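Local coordinates for holo-[acyl-carrier-protein] synthase (Neisseria meningitidis FAM18, PDB 5SUV) that belongs to the 4'-phosphopantetheinyl transferase superfamily and holds coenzyme A in pockets completed by neighbouring subunits of a three-chain assembly, at residues 58-61 with 62-66; 95-98 with 99-103. All blocks are in the same frame, centred on the assembly; numbering follows the deposited sequence.

Contact 1 of 2, residues 58-61 with 62-66; sequences EAFA and KAVGT. With COA (coenzyme A), chain D.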
# COMPACT_ATOMS: atom_id res chain seq x y z
N GLU A 58 12.36 -5.01 2.26
CA GLU A 58 11.84 -5.75 1.13
C GLU A 58 11.07 -4.83 0.18
O GLU A 58 11.20 -4.96 -1.04
CB GLU A 58 10.97 -6.91 1.61
CG GLU A 58 11.76 -8.01 2.29
CD GLU A 58 11.03 -9.35 2.29
OE1 GLU A 58 11.69 -10.39 2.11
OE2 GLU A 58 9.79 -9.35 2.49
N ALA A 59 10.26 -3.91 0.72
CA ALA A 59 9.53 -3.00 -0.15
C ALA A 59 10.49 -2.09 -0.89
O ALA A 59 10.28 -1.78 -2.06
CB ALA A 59 8.51 -2.18 0.62
N PHE A 60 11.56 -1.64 -0.21
CA PHE A 60 12.58 -0.86 -0.89
C PHE A 60 13.15 -1.63 -2.08
O PHE A 60 13.23 -1.11 -3.20
CB PHE A 60 13.70 -0.48 0.09
CG PHE A 60 14.81 0.33 -0.55
CD1 PHE A 60 15.82 -0.30 -1.25
CD2 PHE A 60 14.82 1.70 -0.44
CE1 PHE A 60 16.85 0.44 -1.84
CE2 PHE A 60 15.83 2.45 -1.03
CZ PHE A 60 16.84 1.81 -1.73
N ALA A 61 13.56 -2.87 -1.86
CA ALA A 61 14.22 -3.64 -2.91
C ALA A 61 13.29 -3.86 -4.10
O ALA A 61 13.72 -3.92 -5.25
CB ALA A 61 14.72 -4.95 -2.31
N LYS A 62 11.99 -3.93 -3.84
CA LYS A 62 11.03 -4.01 -4.92
C LYS A 62 10.88 -2.67 -5.64
O LYS A 62 10.74 -2.63 -6.86
CB LYS A 62 9.68 -4.46 -4.37
CG LYS A 62 9.65 -5.88 -3.85
CD LYS A 62 8.27 -6.20 -3.34
CE LYS A 62 8.26 -7.52 -2.65
NZ LYS A 62 6.98 -7.76 -1.98
N ALA A 63 10.84 -1.58 -4.87
CA ALA A 63 10.63 -0.27 -5.47
C ALA A 63 11.76 0.14 -6.40
O ALA A 63 11.56 0.97 -7.28
CB ALA A 63 10.46 0.78 -4.37
N VAL A 64 12.97 -0.38 -6.18
CA VAL A 64 14.07 -0.09 -7.08
C VAL A 64 14.25 -1.20 -8.12
O VAL A 64 15.21 -1.17 -8.90
CB VAL A 64 15.38 0.22 -6.33
CG1 VAL A 64 15.19 1.43 -5.41
CG2 VAL A 64 15.88 -0.95 -5.50
N GLY A 65 13.32 -2.14 -8.17
CA GLY A 65 13.22 -3.03 -9.32
C GLY A 65 14.16 -4.21 -9.33
O GLY A 65 14.19 -4.94 -10.33
N THR A 66 14.89 -4.46 -8.25
CA THR A 66 15.94 -5.46 -8.24
C THR A 66 15.68 -6.63 -7.32
O THR A 66 16.26 -7.69 -7.53
CB THR A 66 17.27 -4.83 -7.80
OG1 THR A 66 17.10 -4.24 -6.52
CG2 THR A 66 17.71 -3.78 -8.78
N1A COA D . 11.50 -5.99 -8.41
C2A COA D . 10.28 -5.76 -7.87
N3A COA D . 9.42 -6.67 -7.41
C4A COA D . 9.86 -7.97 -7.51
C5A COA D . 11.12 -8.39 -8.06
C6A COA D . 11.90 -7.30 -8.50
N6A COA D . 13.04 -7.50 -9.03
N7A COA D . 11.26 -9.69 -8.03
C8A COA D . 10.13 -10.08 -7.48
N9A COA D . 9.27 -9.09 -7.15
C1B COA D . 7.91 -9.16 -6.57
C2B COA D . 6.99 -10.09 -7.50
O2B COA D . 5.80 -9.49 -7.78
C3B COA D . 6.84 -11.31 -6.52
O3B COA D . 5.68 -11.92 -6.62
P3B COA D . 5.29 -12.71 -8.16
O7A COA D . 6.47 -13.29 -8.56
O8A COA D . 4.85 -11.56 -9.01
O9A COA D . 4.27 -13.62 -7.70
C4B COA D . 6.85 -10.53 -5.19
O4B COA D . 7.93 -9.69 -5.30
C5B COA D . 6.99 -11.41 -3.94
O5B COA D . 6.87 -10.58 -2.85
P1A COA D . 6.68 -11.36 -1.45
O1A COA D . 5.55 -12.18 -1.51
O2A COA D . 6.90 -10.31 -0.40
O3A COA D . 7.93 -12.44 -1.63
P2A COA D . 9.22 -12.39 -0.72
O4A COA D . 9.94 -13.53 -1.13
O5A COA D . 8.87 -12.05 0.70
O6A COA D . 10.18 -11.06 -1.21
CBP COA D . 11.89 -10.40 -2.71
CCP COA D . 10.53 -11.14 -2.48
CDP COA D . 11.79 -9.65 -4.00
CEP COA D . 12.29 -9.43 -1.63
CAP COA D . 12.91 -11.46 -2.82
OAP COA D . 12.66 -12.23 -3.95
C9P COA D . 14.31 -10.94 -2.94
O9P COA D . 14.66 -10.39 -3.93
N8P COA D . 15.20 -11.13 -1.91
C7P COA D . 14.85 -11.82 -0.70
C6P COA D . 15.97 -12.82 -0.37
C5P COA D . 16.13 -12.84 1.10
O5P COA D . 17.05 -12.32 1.65
N4P COA D . 15.18 -13.51 1.84
C3P COA D . 15.27 -13.51 3.31
C2P COA D . 16.54 -14.16 3.79
S1P COA D . 16.62 -13.87 5.55

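Contact 2 of 2, residues 95-98 with 99-103; sequences LSKW and LEEQG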
# COMPACT_ATOMS: atom_id res chain seq x y z
N LEU A 95 25.18 1.58 -1.78
CA LEU A 95 23.81 1.80 -2.24
C LEU A 95 23.56 3.27 -2.59
O LEU A 95 22.90 3.57 -3.59
CB LEU A 95 22.80 1.31 -1.19
CG LEU A 95 21.30 1.44 -1.52
CD1 LEU A 95 20.99 0.83 -2.87
CD2 LEU A 95 20.46 0.79 -0.41
N SER A 96 24.04 4.20 -1.75
CA SER A 96 23.96 5.61 -2.11
C SER A 96 24.52 5.84 -3.51
O SER A 96 23.91 6.54 -4.33
CB SER A 96 24.73 6.47 -1.09
OG SER A 96 24.04 6.52 0.14
N LYS A 97 25.67 5.25 -3.80
CA LYS A 97 26.30 5.41 -5.11
C LYS A 97 25.43 4.82 -6.22
O LYS A 97 25.21 5.45 -7.26
CB LYS A 97 27.68 4.77 -5.10
CG LYS A 97 28.42 4.92 -6.43
CD LYS A 97 29.72 4.14 -6.45
CE LYS A 97 30.48 4.37 -7.75
NZ LYS A 97 30.87 5.79 -7.92
N TRP A 98 24.89 3.61 -6.00
CA TRP A 98 24.03 3.00 -7.02
C TRP A 98 22.79 3.85 -7.26
O TRP A 98 22.41 4.10 -8.41
CB TRP A 98 23.64 1.58 -6.60
CG TRP A 98 22.82 0.82 -7.63
CD1 TRP A 98 23.30 0.17 -8.73
CD2 TRP A 98 21.41 0.63 -7.64
NE1 TRP A 98 22.26 -0.41 -9.43
CE2 TRP A 98 21.09 -0.14 -8.77
CE3 TRP A 98 20.38 1.05 -6.80
CZ2 TRP A 98 19.77 -0.51 -9.08
CZ3 TRP A 98 19.08 0.69 -7.11
CH2 TRP A 98 18.79 -0.08 -8.24
N LEU A 99 22.14 4.33 -6.19
CA LEU A 99 20.95 5.15 -6.38
C LEU A 99 21.28 6.37 -7.23
O LEU A 99 20.51 6.72 -8.13
CB LEU A 99 20.39 5.57 -5.02
CG LEU A 99 19.81 4.42 -4.17
CD1 LEU A 99 19.52 4.89 -2.75
CD2 LEU A 99 18.55 3.87 -4.80
N GLU A 100 22.43 6.99 -6.98
CA GLU A 100 22.85 8.16 -7.75
C GLU A 100 23.08 7.80 -9.21
O GLU A 100 22.65 8.53 -10.11
CB GLU A 100 24.11 8.77 -7.13
CG GLU A 100 24.44 10.15 -7.68
CD GLU A 100 25.59 10.83 -6.94
OE1 GLU A 100 26.44 10.12 -6.36
OE2 GLU A 100 25.63 12.08 -6.94
N GLU A 101 23.77 6.68 -9.46
CA GLU A 101 23.96 6.21 -10.84
C GLU A 101 22.64 5.99 -11.54
O GLU A 101 22.51 6.26 -12.74
CB GLU A 101 24.77 4.91 -10.85
CG GLU A 101 26.23 5.05 -10.46
CD GLU A 101 26.95 3.71 -10.36
OE1 GLU A 101 26.27 2.66 -10.27
OE2 GLU A 101 28.20 3.70 -10.36
N GLN A 102 21.65 5.46 -10.82
CA GLN A 102 20.36 5.17 -11.43
C GLN A 102 19.49 6.40 -11.60
O GLN A 102 18.42 6.30 -12.21
CB GLN A 102 19.61 4.13 -10.57
CG GLN A 102 20.32 2.79 -10.47
CD GLN A 102 20.57 2.19 -11.83
OE1 GLN A 102 21.69 2.19 -12.32
NE2 GLN A 102 19.51 1.70 -12.46
N GLY A 103 19.87 7.53 -11.02
CA GLY A 103 19.07 8.73 -11.07
C GLY A 103 17.94 8.77 -10.06
O GLY A 103 17.06 9.62 -10.18

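Contact 1 of 2, residues 58-61 with 62-66
Phe60 and Val64, one helical turn apart, show how the last turn of a helix can face the protein core on one side and a ligand on another. The methyl CG1 of Val64 stands 4.0 Å above one face of the Phe60 ring, displaced toward its rim, while CG2 approaches CE1 of the same ring. Phe60 swings its ring to this place because CG lies anti to the backbone N (chi1 180°). Val64 N also bonds to Phe60 O, the last of three successive i to i+4 bonds that begin with Lys62 N to Glu58 O. The helix then ends in a Schellman motif: Thr66 N reaches back to Ala61 O at 3.3 Å, Gly65 N to Lys62 O, and Gly65, at positive phi (82°), is the C-prime residue. This turn leaves Gly65 O to accept a hydrogen bond from N6A of coenzyme A at 3.1 Å, nearly straight at 163°. Lys62 runs extended beyond CG, which lies against Glu58 O, and passes alongside the ligand until NZ bonds to both O5B and O2A of coenzyme A, each 3.0 Å away. Thr8 O of the same chain and Met111 O of the second subunit also bond to that ammonium group, giving this buried charge four hydrogen-bond partners. Glu58 brings its carboxylate near the second phosphate of the ligand's diphosphate, Glu58 OE2 lying 3.4 Å from coenzyme A O5A, and close to Asp9. Around this turn, the Phe60 ring meets Phe89 edge-to-face and packs on Leu95 and Leu99 of helix 93-102, whereas Ala59 and Ala63 rest on strand 117-125, leaving helix 46-63 to end between that strand and helix 93-102.

Contact 2 of 2, residues 95-98 with 99-103
The indole of Trp98 carries Gln102 over one face: CG of Gln102 sits 3.6 Å from the centroid of the six-membered ring, only 16° off its normal, a CH-pi contact made across the last turn of helix 93-102. That helix finishes in a Schellman motif, with Gly103 at positive phi and Gly103 N bonded to Glu100 O. The amide of Gln102 continues almost parallel to the indole, 9° between the planes, in an offset stack with Gln102 CD 3.9 Å from Trp98 CE2. The bend at chi2 (-57°) lays the amide flat past the CE2-CZ2 side of the ring, and a hydrogen bond from NE2 to Tyr4 OH anchors its far end. Leu99 meets the six-membered ring through CD2, 3.9 Å from Trp98 CE3, the two side chains crossing at about a right angle. The carboxylate of Glu101 approaches the pyrrole part obliquely, its plane well inclined to that of the ring.

Four successive i to i+4 backbone bonds, from Leu99 N to Leu95 O through Gln102 N to Trp98 O, hold the paired side chains in step. On the buried flank, Leu95 CD1 packs on Leu99 CG, and Leu99 also rests on Tyr91 and Ile104; Trp98 itself touches Val72. Across the exposed flank, Lys97 and Glu101 lie beside each other as opposite charges without forming a salt bridge. There the closer approach is made by the carbon before the ammonium group, with Lys97 CE 3.5 Å from Glu101 OE2 and Lys97 NZ 4.2 Å from that same oxygen.

How the contacts relate
From the N terminus, the chain first lays down strand 3-12 and three helices, then helix 46-63, whose final turn forms contact 1. After strands 77-81 and 87-91 comes helix 93-102, ending in contact 2, before strands 106-114 and 117-125 complete the three-stranded sheet with strand 3-12. Each contact closes only a local turn, and the two follow in series, neither nested nor crossed. Their centres lie 14 Å apart, yet they meet directly: Val64 O lies 3.8 Å from Trp98 CH2, and Thr66 CG2 rests 3.9 Å from Trp98 CZ2. Two Schellman-ended helices are thereby joined, one lining the coenzyme A pocket, the other packing against the end of the first.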